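PDB 6W6Z: BLUF domain-containing protein from Acinetobacter baumannii, which probably senses blue light through a bound flavin and, as the photoreceptor BlsA, takes part in regulating biofilm formation and iron uptake. Local coordinates for residues M94-R99 / T138-V143. Sequence-based numbering, arbitrary orientation.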
ATOM      1  N   MET A  94       7.119  -0.952   5.279  1.00 19.62           N
ATOM      2  CA  MET A  94       5.827  -0.528   4.669  1.00 19.97           C
ATOM      3  C   MET A  94       5.454   0.870   5.143  1.00 19.61           C
ATOM      4  O   MET A  94       4.932   1.002   6.267  1.00 22.59           O
ATOM      5  CB  MET A  94       4.697  -1.484   5.040  1.00 18.95           C
ATOM      6  CG  MET A  94       3.420  -1.197   4.265  1.00 18.84           C
ATOM      7  SD  MET A  94       3.603  -0.968   2.464  1.00 19.51           S
ATOM      8  CE  MET A  94       4.476  -2.479   2.056  1.00 18.55           C
ATOM      9  N   LYS A  95       5.683   1.868   4.291  1.00 20.78           N
ATOM     10  CA  LYS A  95       5.313   3.267   4.558  1.00 18.01           C
ATOM     11  C   LYS A  95       3.789   3.316   4.572  1.00 17.97           C
ATOM     12  O   LYS A  95       3.172   2.609   3.788  1.00 19.28           O
ATOM     13  CB  LYS A  95       5.867   4.215   3.492  1.00 18.39           C
ATOM     14  CG  LYS A  95       5.688   5.689   3.789  1.00 18.23           C
ATOM     15  CD  LYS A  95       6.217   6.591   2.716  1.00 19.88           C
ATOM     16  CE  LYS A  95       6.320   8.027   3.156  1.00 20.53           C
ATOM     17  NZ  LYS A  95       6.896   8.880   2.101  1.00 21.29           N
ATOM     18  N   TYR A  96       3.237   4.162   5.408  1.00 16.02           N
ATOM     19  CA  TYR A  96       1.792   4.435   5.418  1.00 17.35           C
ATOM     20  C   TYR A  96       1.563   5.893   5.069  1.00 17.46           C
ATOM     21  O   TYR A  96       2.089   6.769   5.769  1.00 18.83           O
ATOM     22  CB  TYR A  96       1.198   4.090   6.768  1.00 16.65           C
ATOM     23  CG  TYR A  96      -0.301   4.233   6.783  1.00 17.27           C
ATOM     24  CD1 TYR A  96      -1.087   3.552   5.865  1.00 19.62           C
ATOM     25  CD2 TYR A  96      -0.926   5.062   7.665  1.00 18.39           C
ATOM     26  CE1 TYR A  96      -2.465   3.657   5.865  1.00 18.01           C
ATOM     27  CE2 TYR A  96      -2.306   5.168   7.698  1.00 18.85           C
ATOM     28  CZ  TYR A  96      -3.075   4.498   6.765  1.00 18.72           C
ATOM     29  OH  TYR A  96      -4.438   4.618   6.782  1.00 21.83           O
ATOM     30  N   VAL A  97       0.721   6.124   4.062  1.00 18.34           N
ATOM     31  CA  VAL A  97       0.310   7.489   3.621  1.00 18.24           C
ATOM     32  C   VAL A  97      -1.212   7.568   3.522  1.00 17.69           C
ATOM     33  O   VAL A  97      -1.831   6.678   2.937  1.00 16.91           O
ATOM     34  CB  VAL A  97       0.973   7.818   2.275  1.00 16.90           C
ATOM     35  CG1 VAL A  97       0.620   9.202   1.784  1.00 19.47           C
ATOM     36  CG2 VAL A  97       2.462   7.643   2.354  1.00 18.34           C
ATOM     37  N   GLN A  98      -1.800   8.633   4.045  1.00 16.16           N
ATOM     38  CA  GLN A  98      -3.250   8.877   3.889  1.00 17.80           C
ATOM     39  C   GLN A  98      -3.423  10.106   3.007  1.00 19.26           C
ATOM     40  O   GLN A  98      -2.437  10.638   2.561  1.00 18.46           O
ATOM     41  CB  GLN A  98      -3.936   9.021   5.250  1.00 19.09           C
ATOM     42  CG  GLN A  98      -3.890   7.726   6.057  1.00 21.64           C
ATOM     43  CD  GLN A  98      -4.799   7.739   7.264  1.00 21.16           C
ATOM     44  OE1 GLN A  98      -5.223   6.678   7.741  1.00 26.45           O
ATOM     45  NE2 GLN A  98      -5.080   8.932   7.763  1.00 21.77           N
ATOM     46  N   ARG A  99      -4.670  10.458   2.702  1.00 19.51           N
ATOM     47  CA  ARG A  99      -5.027  11.648   1.897  1.00 22.17           C
ATOM     48  C   ARG A  99      -4.345  12.899   2.471  1.00 23.01           C
ATOM     49  O   ARG A  99      -4.387  13.141   3.708  1.00 21.68           O
ATOM     50  CB  ARG A  99      -6.543  11.843   1.923  1.00 24.31           C
ATOM     51  CG  ARG A  99      -7.256  11.595   0.616  1.00 25.59           C
ATOM     52  CD  ARG A  99      -8.746  11.683   0.850  1.00 23.50           C
ATOM     53  NE  ARG A  99      -9.216  13.024   1.138  1.00 22.54           N
ATOM     54  CZ  ARG A  99     -10.495  13.329   1.299  1.00 21.96           C
ATOM     55  NH1 ARG A  99     -11.397  12.362   1.249  1.00 22.98           N
ATOM     56  NH2 ARG A  99     -10.863  14.573   1.564  1.00 22.73           N
ATOM     57  N   THR A 138       2.118   8.893   7.602  1.00 25.13           N
ATOM     58  CA  THR A 138       1.051   8.992   8.629  1.00 24.41           C
ATOM     59  C   THR A 138       1.399   8.053   9.791  1.00 24.64           C
ATOM     60  O   THR A 138       1.443   6.815   9.581  1.00 23.50           O
ATOM     61  CB  THR A 138      -0.325   8.692   8.027  1.00 24.93           C
ATOM     62  OG1 THR A 138      -0.533   9.607   6.948  1.00 25.92           O
ATOM     63  CG2 THR A 138      -1.433   8.754   9.053  1.00 24.74           C
ATOM     64  N   LYS A 139       1.641   8.594  10.985  1.00 26.04           N
ATOM     65  CA  LYS A 139       1.958   7.760  12.178  1.00 27.69           C
ATOM     66  C   LYS A 139       0.674   7.101  12.664  1.00 26.28           C
ATOM     67  O   LYS A 139      -0.353   7.817  12.696  1.00 27.30           O
ATOM     68  CB  LYS A 139       2.564   8.610  13.302  1.00 29.62           C
ATOM     69  N   MET A 140       0.711   5.817  13.057  1.00 27.04           N
ATOM     70  CA  MET A 140      -0.517   5.078  13.458  1.00 30.43           C
ATOM     71  C   MET A 140      -0.442   4.385  14.837  1.00 36.28           C
ATOM     72  O   MET A 140      -1.485   3.780  15.238  1.00 43.40           O
ATOM     73  CB  MET A 140      -0.841   4.045  12.382  1.00 29.68           C
ATOM     74  CG  MET A 140      -1.300   4.737  11.107  1.00 27.56           C
ATOM     75  SD  MET A 140      -2.852   5.657  11.323  1.00 28.17           S
ATOM     76  CE  MET A 140      -4.013   4.291  11.351  1.00 30.87           C
ATOM     77  N   ASN A 141       0.678   4.455  15.555  1.00 38.12           N
ATOM     78  CA  ASN A 141       0.781   3.880  16.932  1.00 37.73           C
ATOM     79  C   ASN A 141       0.478   2.386  16.860  1.00 37.49           C
ATOM     80  O   ASN A 141      -0.605   1.966  17.314  1.00 47.31           O
ATOM     81  CB  ASN A 141      -0.210   4.484  17.933  1.00 40.29           C
ATOM     82  CG  ASN A 141       0.024   5.946  18.221  1.00 45.33           C
ATOM     83  OD1 ASN A 141       1.131   6.344  18.557  1.00 47.99           O
ATOM     84  ND2 ASN A 141      -1.020   6.748  18.106  1.00 52.40           N
ATOM     85  N   THR A 142       1.348   1.625  16.225  1.00 30.59           N
ATOM     86  CA  THR A 142       1.171   0.170  16.058  1.00 36.38           C
ATOM     87  C   THR A 142       2.011  -0.512  17.140  1.00 42.63           C
ATOM     88  O   THR A 142       3.102   0.005  17.461  1.00 38.37           O
ATOM     89  CB  THR A 142       1.535  -0.274  14.635  1.00 36.61           C
ATOM     90  OG1 THR A 142       2.880   0.116  14.352  1.00 44.29           O
ATOM     91  CG2 THR A 142       0.627   0.329  13.587  1.00 32.93           C
ATOM     92  N   VAL A 143       1.506  -1.630  17.662  1.00 43.13           N
ATOM     93  CA  VAL A 143       2.203  -2.466  18.673  1.00 43.71           C
ATOM     94  C   VAL A 143       3.593  -2.792  18.089  1.00 44.09           C
ATOM     95  O   VAL A 143       3.732  -2.743  16.843  1.00 40.20           O
ATOM     96  CB  VAL A 143       1.276  -3.647  19.039  1.00 45.90           C
ATOM     97  CG1 VAL A 143       1.543  -4.920  18.253  1.00 45.80           C
ATOM     98  CG2 VAL A 143       1.253  -3.893  20.533  1.00 47.97           C
TER
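T138 meets the outer edge of strand 95-98 through both its backbone and its side chain. Its N-H donates to the carbonyl oxygen of Y96, with N and O 2.8 Å apart and an angle of 155° at the hydrogen; the donor stands somewhat tilted from the carbonyl plane. Two residues further along the strand, OG1 of T138 receives a weak, bent bond from the backbone N of Q98 at 3.3 Å. The threonine thus holds the backbone of the strand at Y96 O and, weakly, at Q98 N, on either side of V97. With CG2 anti to the backbone N (chi1 -57° for OG1), the hydroxyl is directed to the Q98 amide while the methyl lies against the side-chain amide of Q98, 3.9 Å from its NE2.

The Y96 ring supplies the apolar part of the contact. At its edge, in the ring plane, the carbonyl O of T138 comes to 3.5 Å from CD2. M140 approaches the ring obliquely: its CG sits 3.5 Å from Y96 CD2, and the side chain, bent at chi2 and chi3, carries SD to 3.7 Å from CE2. This is an oblique Met-aromatic contact, with the sulfur 4.9 Å from the ring centroid. Y96 OH is modelled very close to OE1 of Q98, so a bond between them is doubtful.

Further out, OE1 of Q137 accepts from the backbone N of Y96, so Q137 and T138 together take up both the backbone N and the backbone O of Y96, whose ring also packs on L22 and R30 of helix 18-36. V97 and K95 pair instead with strand 39-45. The loop after helix 125-134 therefore runs along one of the two outermost strands of the BLUF-domain sheet, the strand whose neighbouring M94 touches the flavin mononucleotide.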